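Local coordinates for protein eukaryotic translation initiation factor 2D (Homo sapiens, PDB 5W2F) that delivers tRNA to the P-site of the eukaryotic ribosome independently of GTP, and is represented here by its C-terminal part with SWIB/MDM2 and SUI1 regions, at residues K125-R130 against V168-N173; L90-Q95 against K107-P112; L6-A11 against G25-G30. All coordinates share one frame; numbering follows the deposited sequence. Where two conformers were deposited one is given.

Contact 1: residues K125-R130 against V168-N173; sequences KVTVVR and VQIQGN. With FMT (formic acid), chain D.
Residues Lys125-Arg130 and Val168-Gln171 pair as neighbouring antiparallel strands in the mixed five-stranded sheet of the SUI1 domain, and Gly172 and Asn173 carry the contact past the strand end. Thr127 and Ile170 form a hydrogen-bonded pair, with Thr127 N to Ile170 O at 2.9 Å and nearly straight at 171°. Val129 and Val168 form the next such pair. Thr127, Val129, Val168 and Ile170 send their side chains to one face. Helix 139-150 packs there, touching Val168 and Ile170. Ile170 CD1 reaches across to Val129 CG2 at 4.0 Å. Val128 and Gln169 share the other face, where their side chains run alongside each other and Val128 CG2 lies 3.7 Å from Gln169 NE2. The amide oxygen of Gln169 bonds to Arg120 on strand 113-121.

Beyond Gln171, which still pairs with Val126, the regular pattern gives way. Gly172 N donates to Lys125 O at 2.8 Å, bent and tilted from the carbonyl plane. Thr127 OG1, anti to its carbonyl carbon (chi1 -55°), donates to Gly172 O at 2.7 Å. The same hydroxyl is hydrogen-bonded to Gln174 N, so it ties the side chain to the backbone where the strand ends. Farther out, Lys125 bends at chi3 (-95°), and its NZ lies 2.8 Å from O2 of a formic acid molecule, probably from the crystallisation liquor. Asn173 ND2 reaches O1 of the same molecule at 2.9 Å. This pairing would suit a carboxylate, and suggests that Lys125 and Asn173 can hold a small anion at the end of the strand pair.

Contact 2: residues L90-Q95 against K107-P112; sequences LQPAYQ and KGRICP
Tyr94 and Ile110 meet over a ring face. Ile110 CG1 sits 4.0 Å from the centroid of the Tyr94 ring, a CH-pi contact. Tyr94 CG lies between its backbone N and carbonyl carbon (chi1 58°), which turns the ring toward residues 108-110. Gly108 O approaches the ring edge in its plane, 3.4 Å from Tyr94 CD1. A water donates to both Tyr94 OH and Arg109 O, and the phenol oxygen is also hydrogen-bonded to Ala134 O.

Strand 91-96 pairs with strand 104-107 at one side of the four-stranded antiparallel sheet, and residues 108-112 run on from the end of the latter. Ala93 and Lys107 are a non-hydrogen-bonded pair here. Gly108 N then donates to Pro92 O at 2.8 Å, from above the carbonyl plane, at the start of the link to strand 113-121.

Pro92 CG lies against one face of the Arg109 guanidinium, 4.0 Å from its plane and over its centre. The Arg109 chain is extended from CG to NE, and its CG also touches Pro92 CG. Lys107 bends at chi3 (73°), which brings its NZ to Gln91 OE1 at 2.9 Å. The ammonium is tilted 35° from the amide carbonyl plane.

Contact 3: residues L6-A11 against G25-G30; sequences LYCVPA and GSFLEG
Leu28 O takes a 2.8 Å hydrogen bond from Tyr7 N, and Leu6 CA adds a CA-H...O contact to the same oxygen. The Tyr7 ring also turns an edge to it, with Leu28 O in the ring plane and 3.6 Å from Tyr7 CD1. The bond is returned by Leu28 N to Tyr7 O, also at 2.8 Å. Tyr7 and Leu28 are therefore a hydrogen-bonded antiparallel pair. The ladder goes on past the strand end: Val9 N donates to Ser26 O at 3.0 Å, and Gly25 N donates to Val9 O in a nearly straight bond (171°).

Between these bonds, Cys8 and Phe27 pair without hydrogen bonds and place their side chains on one face. Cys8 SG is anti to its backbone N (chi1 -175°) and comes over the Phe27 ring, 4.0 Å from its centroid and offset toward the rim. This is a sulfur-aromatic contact. Cys8 CB meets the same ring at Phe27 CE1, 3.6 Å away, and SG touches Gly25 CA as well. The Phe27 side chain also touches Ala93 of strand 91-96 and Val105 and Lys107 of strand 104-107.

Leu28 packs on the other face, where its CD1 meets Val9 CG2 at 4.0 Å. Phe17 of helix 14-17 touches both residues. Val9 CG2 also lies close to Ser26 OG, at 3.3 Å, while that hydroxyl is hydrogen-bonded to Lys23 O. The Tyr7 ring reaches on to Gly30, the first residue of helix 30-43. Glu29 is the N-cap of that helix; its carboxylate forms a salt bridge with Lys4, and its CG touches Leu6 CD2. An edge strand that pairs antiparallel with strand 4-8 and runs through an N-cap into helix 30-43 forms this side of the SWIB/MDM2 region.

In the fold
Contacts 2 and 3 share one antiparallel sheet, their centres about 10 Å apart. Strands 4-8 and 91-96 are neighbours in it: Cys8 N lies 2.8 Å from Gln91 O and Leu6 N lies 2.9 Å from Ala93 O, both probable hydrogen bonds. Ala93 CB also packs on Phe27 CE1 at 3.7 Å. Contact 1 belongs to a different sheet, in the SUI1 domain. Its centre is about 26 Å from that of contact 2 and about 36 Å from that of contact 3, on the opposite side of the chain's centre. Contact 2 sits near that centre, and its residues 107-112 lead from the first sheet to strand 113-121 of the second. The nearest atoms of contacts 1 and 2 are about 4 Å apart, without touching.

Contact 1: residues K125-R130 against V168-N173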
# COMPACT_ATOMS: atom_id res chain seq x y z
N LYS A 125 13.77 24.08 -17.03
CA LYS A 125 13.64 23.01 -16.07
C LYS A 125 12.23 23.04 -15.53
O LYS A 125 11.63 24.11 -15.39
CB LYS A 125 14.66 23.25 -14.97
CG LYS A 125 14.93 22.12 -14.03
CD LYS A 125 16.19 22.38 -13.19
CE LYS A 125 17.45 21.76 -13.78
NZ LYS A 125 18.63 22.00 -12.88
N VAL A 126 11.69 21.86 -15.28
CA VAL A 126 10.41 21.68 -14.62
C VAL A 126 10.52 20.62 -13.55
O VAL A 126 11.43 19.79 -13.56
CB VAL A 126 9.30 21.29 -15.61
CG1 VAL A 126 9.07 22.42 -16.60
CG2 VAL A 126 9.58 19.95 -16.29
N THR A 127 9.58 20.68 -12.61
CA THR A 127 9.47 19.73 -11.51
C THR A 127 8.20 18.92 -11.72
O THR A 127 7.13 19.50 -11.94
CB THR A 127 9.43 20.47 -10.16
OG1 THR A 127 10.58 21.31 -10.06
CG2 THR A 127 9.43 19.52 -9.00
N VAL A 128 8.33 17.59 -11.70
CA VAL A 128 7.21 16.69 -11.99
C VAL A 128 6.96 15.80 -10.78
O VAL A 128 7.90 15.19 -10.26
CB VAL A 128 7.51 15.86 -13.24
CG1 VAL A 128 6.36 14.91 -13.55
CG2 VAL A 128 7.87 16.77 -14.44
N VAL A 129 5.70 15.74 -10.35
CA VAL A 129 5.32 15.05 -9.12
C VAL A 129 4.27 14.00 -9.41
O VAL A 129 3.15 14.33 -9.84
CB VAL A 129 4.80 16.04 -8.05
CG1 VAL A 129 4.63 15.31 -6.71
CG2 VAL A 129 5.74 17.24 -7.93
N ARG A 130 4.64 12.73 -9.19
CA ARG A 130 3.81 11.56 -9.47
C ARG A 130 3.39 10.88 -8.16
O ARG A 130 4.15 10.88 -7.20
CB ARG A 130 4.67 10.57 -10.30
CG ARG A 130 4.04 9.22 -10.60
CD ARG A 130 5.01 8.34 -11.36
NE ARG A 130 5.23 8.85 -12.72
CZ ARG A 130 4.64 8.42 -13.83
NH1 ARG A 130 3.78 7.42 -13.81
NH2 ARG A 130 4.90 9.02 -14.97
N VAL A 168 1.51 16.50 -11.26
CA VAL A 168 1.64 17.94 -11.21
C VAL A 168 2.98 18.32 -11.82
O VAL A 168 4.01 17.74 -11.47
CB VAL A 168 1.55 18.46 -9.78
CG1 VAL A 168 1.77 19.96 -9.70
CG2 VAL A 168 0.21 18.06 -9.16
N GLN A 169 2.97 19.31 -12.70
CA GLN A 169 4.18 19.92 -13.20
C GLN A 169 4.26 21.35 -12.71
O GLN A 169 3.26 22.09 -12.79
CB GLN A 169 4.19 19.86 -14.71
CG GLN A 169 4.35 18.45 -15.22
CD GLN A 169 4.60 18.41 -16.72
OE1 GLN A 169 4.08 19.26 -17.47
NE2 GLN A 169 5.39 17.43 -17.17
N ILE A 170 5.44 21.74 -12.26
CA ILE A 170 5.67 23.12 -11.84
C ILE A 170 6.86 23.65 -12.63
O ILE A 170 7.88 22.99 -12.72
CB ILE A 170 5.96 23.25 -10.33
CG1 ILE A 170 5.00 22.40 -9.48
CG2 ILE A 170 5.92 24.73 -9.93
CD1 ILE A 170 5.58 21.03 -9.12
N GLN A 171 6.73 24.85 -13.20
CA GLN A 171 7.86 25.46 -13.89
C GLN A 171 9.00 25.70 -12.89
O GLN A 171 8.78 26.09 -11.74
CB GLN A 171 7.43 26.78 -14.53
CG GLN A 171 6.51 26.60 -15.72
CD GLN A 171 7.13 25.82 -16.87
OE1 GLN A 171 6.49 24.92 -17.43
NE2 GLN A 171 8.36 26.15 -17.23
N GLY A 172 10.22 25.41 -13.34
CA GLY A 172 11.41 25.64 -12.56
C GLY A 172 11.76 24.49 -11.63
O GLY A 172 11.18 23.41 -11.71
N ASN A 173 12.73 24.75 -10.76
CA ASN A 173 13.28 23.78 -9.83
C ASN A 173 12.66 24.01 -8.47
O ASN A 173 13.05 24.93 -7.74
CB ASN A 173 14.79 23.90 -9.80
CG ASN A 173 15.45 22.85 -8.92
OD1 ASN A 173 14.80 22.26 -8.05
ND2 ASN A 173 16.75 22.63 -9.13
C FMT D . 18.47 25.31 -11.78
O1 FMT D . 17.88 24.61 -11.00
O2 FMT D . 19.23 24.69 -12.67

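Contact 2: residues L90-Q95 against K107-P112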
# COMPACT_ATOMS: atom_id res chain seq x y z
N LEU A 90 -3.67 -12.48 0.66
CA LEU A 90 -4.48 -11.29 0.89
C LEU A 90 -4.05 -10.17 -0.04
O LEU A 90 -2.90 -10.14 -0.53
CB LEU A 90 -4.37 -10.86 2.34
CG LEU A 90 -5.10 -11.77 3.34
CD1 LEU A 90 -4.60 -11.58 4.75
CD2 LEU A 90 -6.60 -11.52 3.29
N GLN A 91 -4.97 -9.24 -0.31
CA GLN A 91 -4.65 -8.09 -1.15
C GLN A 91 -3.92 -7.02 -0.35
O GLN A 91 -4.38 -6.68 0.74
CB GLN A 91 -5.92 -7.52 -1.74
CG GLN A 91 -6.66 -8.46 -2.68
CD GLN A 91 -8.01 -7.92 -3.12
OE1 GLN A 91 -8.67 -7.17 -2.39
NE2 GLN A 91 -8.44 -8.32 -4.30
N PRO A 92 -2.79 -6.50 -0.86
CA PRO A 92 -2.10 -5.45 -0.12
C PRO A 92 -2.95 -4.19 -0.05
O PRO A 92 -3.73 -3.87 -0.98
CB PRO A 92 -0.85 -5.16 -0.96
CG PRO A 92 -1.21 -5.63 -2.32
CD PRO A 92 -2.07 -6.84 -2.09
N ALA A 93 -2.80 -3.47 1.05
CA ALA A 93 -3.52 -2.23 1.26
C ALA A 93 -2.75 -1.42 2.28
O ALA A 93 -1.77 -1.90 2.85
CB ALA A 93 -4.93 -2.55 1.72
N TYR A 94 -3.18 -0.20 2.52
CA TYR A 94 -2.55 0.64 3.53
C TYR A 94 -3.46 1.77 3.90
O TYR A 94 -4.46 2.02 3.23
CB TYR A 94 -1.18 1.17 3.07
CG TYR A 94 -1.23 1.97 1.77
CD1 TYR A 94 -1.19 1.34 0.53
CD2 TYR A 94 -1.30 3.35 1.80
CE1 TYR A 94 -1.24 2.08 -0.65
CE2 TYR A 94 -1.32 4.10 0.63
CZ TYR A 94 -1.29 3.47 -0.59
OH TYR A 94 -1.33 4.18 -1.77
N GLN A 95 -3.12 2.45 4.99
CA GLN A 95 -3.91 3.55 5.50
C GLN A 95 -3.02 4.77 5.68
O GLN A 95 -1.98 4.69 6.35
CB GLN A 95 -4.54 3.18 6.84
CG GLN A 95 -5.38 4.29 7.45
CD GLN A 95 -5.88 3.90 8.81
OE1 GLN A 95 -6.90 3.25 8.94
NE2 GLN A 95 -5.13 4.28 9.83
N LYS A 107 -6.10 0.55 -1.55
CA LYS A 107 -5.74 -0.78 -2.02
C LYS A 107 -4.48 -0.71 -2.88
O LYS A 107 -4.28 0.21 -3.67
CB LYS A 107 -6.87 -1.40 -2.78
CG LYS A 107 -8.04 -1.68 -1.88
CD LYS A 107 -9.14 -2.43 -2.60
CE LYS A 107 -8.76 -3.87 -2.86
NZ LYS A 107 -9.99 -4.68 -3.06
N GLY A 108 -3.64 -1.72 -2.72
CA GLY A 108 -2.43 -1.87 -3.49
C GLY A 108 -1.20 -1.77 -2.62
O GLY A 108 -1.27 -1.45 -1.44
N ARG A 109 -0.08 -2.07 -3.22
CA ARG A 109 1.20 -1.89 -2.57
C ARG A 109 1.49 -0.41 -2.46
O ARG A 109 1.07 0.39 -3.30
CB ARG A 109 2.30 -2.63 -3.33
CG ARG A 109 2.02 -4.12 -3.39
CD ARG A 109 3.27 -4.96 -3.55
NE ARG A 109 2.92 -6.38 -3.52
CZ ARG A 109 2.60 -7.08 -2.43
NH1 ARG A 109 2.58 -6.53 -1.21
NH2 ARG A 109 2.30 -8.37 -2.56
N ILE A 110 2.20 -0.05 -1.40
CA ILE A 110 2.62 1.32 -1.19
C ILE A 110 3.61 1.60 -2.34
O ILE A 110 4.49 0.78 -2.64
CB ILE A 110 3.26 1.53 0.21
CG1 ILE A 110 2.30 1.10 1.34
CG2 ILE A 110 3.65 2.99 0.40
CD1 ILE A 110 2.94 0.80 2.68
N CYS A 111 3.38 2.71 -3.04
CA CYS A 111 4.29 3.22 -4.06
C CYS A 111 4.74 4.60 -3.59
O CYS A 111 3.99 5.29 -2.92
CB CYS A 111 3.56 3.37 -5.40
SG CYS A 111 2.04 4.36 -5.36
N PRO A 112 5.96 4.99 -3.94
CA PRO A 112 6.46 6.27 -3.50
C PRO A 112 5.89 7.43 -4.29
O PRO A 112 5.53 7.27 -5.47
CB PRO A 112 7.95 6.18 -3.77
CG PRO A 112 8.04 5.26 -4.95
CD PRO A 112 6.96 4.26 -4.75
O HOH W 1 0.62 -2.33 1.21
O HOH W 2 0.37 3.14 -3.62

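Contact 3: residues L6-A11 against G25-G30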
# COMPACT_ATOMS: atom_id res chain seq x y z
N LEU A 6 -2.01 -2.62 5.64
CA LEU A 6 -3.24 -3.36 5.81
C LEU A 6 -3.31 -4.50 4.80
O LEU A 6 -2.50 -4.58 3.86
CB LEU A 6 -4.46 -2.44 5.63
CG LEU A 6 -4.67 -1.35 6.68
CD1 LEU A 6 -5.78 -0.42 6.22
CD2 LEU A 6 -4.97 -1.90 8.06
N TYR A 7 -4.28 -5.37 5.01
CA TYR A 7 -4.56 -6.51 4.14
C TYR A 7 -6.04 -6.54 3.88
O TYR A 7 -6.84 -6.35 4.80
CB TYR A 7 -4.13 -7.81 4.82
CG TYR A 7 -2.67 -7.84 5.09
CD1 TYR A 7 -2.16 -7.31 6.28
CD2 TYR A 7 -1.78 -8.33 4.15
CE1 TYR A 7 -0.80 -7.27 6.49
CE2 TYR A 7 -0.42 -8.33 4.38
CZ TYR A 7 0.06 -7.79 5.56
OH TYR A 7 1.43 -7.77 5.81
N CYS A 8 -6.42 -6.74 2.63
CA CYS A 8 -7.82 -6.76 2.24
C CYS A 8 -8.22 -8.17 1.84
O CYS A 8 -7.53 -8.83 1.07
CB CYS A 8 -8.06 -5.78 1.10
SG CYS A 8 -9.80 -5.60 0.63
N VAL A 9 -9.34 -8.63 2.38
CA VAL A 9 -9.83 -9.99 2.15
C VAL A 9 -10.40 -10.12 0.73
O VAL A 9 -11.41 -9.50 0.42
CB VAL A 9 -10.91 -10.38 3.18
CG1 VAL A 9 -11.44 -11.78 2.89
CG2 VAL A 9 -10.37 -10.27 4.61
N PRO A 10 -9.76 -10.95 -0.12
CA PRO A 10 -10.30 -11.16 -1.46
C PRO A 10 -11.38 -12.22 -1.46
O PRO A 10 -11.48 -13.00 -0.51
CB PRO A 10 -9.09 -11.64 -2.25
CG PRO A 10 -8.29 -12.40 -1.26
CD PRO A 10 -8.51 -11.72 0.07
N ALA A 11 -12.15 -12.27 -2.54
CA ALA A 11 -13.23 -13.24 -2.65
C ALA A 11 -12.76 -14.67 -2.39
O ALA A 11 -13.46 -15.45 -1.73
CB ALA A 11 -13.87 -13.14 -4.03
N GLY A 25 -13.52 -7.84 1.14
CA GLY A 25 -13.30 -6.40 1.18
C GLY A 25 -12.96 -5.81 2.54
O GLY A 25 -12.68 -4.60 2.63
N SER A 26 -12.98 -6.61 3.60
CA SER A 26 -12.64 -6.09 4.92
C SER A 26 -11.13 -5.86 4.95
O SER A 26 -10.35 -6.58 4.28
CB SER A 26 -13.09 -7.00 6.06
OG SER A 26 -12.70 -8.31 5.81
N PHE A 27 -10.74 -4.84 5.69
CA PHE A 27 -9.34 -4.50 5.86
C PHE A 27 -8.89 -4.89 7.26
O PHE A 27 -9.56 -4.58 8.25
CB PHE A 27 -9.15 -3.01 5.63
CG PHE A 27 -9.39 -2.60 4.21
CD1 PHE A 27 -8.38 -2.68 3.27
CD2 PHE A 27 -10.64 -2.17 3.79
CE1 PHE A 27 -8.61 -2.34 1.94
CE2 PHE A 27 -10.88 -1.85 2.47
CZ PHE A 27 -9.87 -1.92 1.54
N LEU A 28 -7.73 -5.53 7.33
CA LEU A 28 -7.20 -6.08 8.55
C LEU A 28 -5.74 -5.71 8.71
O LEU A 28 -4.99 -5.67 7.74
CB LEU A 28 -7.31 -7.62 8.52
CG LEU A 28 -8.74 -8.19 8.47
CD1 LEU A 28 -8.71 -9.68 8.18
CD2 LEU A 28 -9.41 -7.90 9.79
N GLU A 29 -5.33 -5.51 9.96
CA GLU A 29 -3.91 -5.39 10.27
C GLU A 29 -3.29 -6.80 10.26
O GLU A 29 -3.98 -7.81 10.49
CB GLU A 29 -3.70 -4.73 11.63
CG GLU A 29 -4.29 -3.32 11.71
CD GLU A 29 -4.10 -2.66 13.05
OE1 GLU A 29 -3.18 -3.03 13.78
OE2 GLU A 29 -4.87 -1.75 13.37
N GLY A 30 -1.98 -6.87 10.04
CA GLY A 30 -1.29 -8.15 10.04
C GLY A 30 -1.51 -8.91 11.34
O GLY A 30 -1.72 -10.12 11.32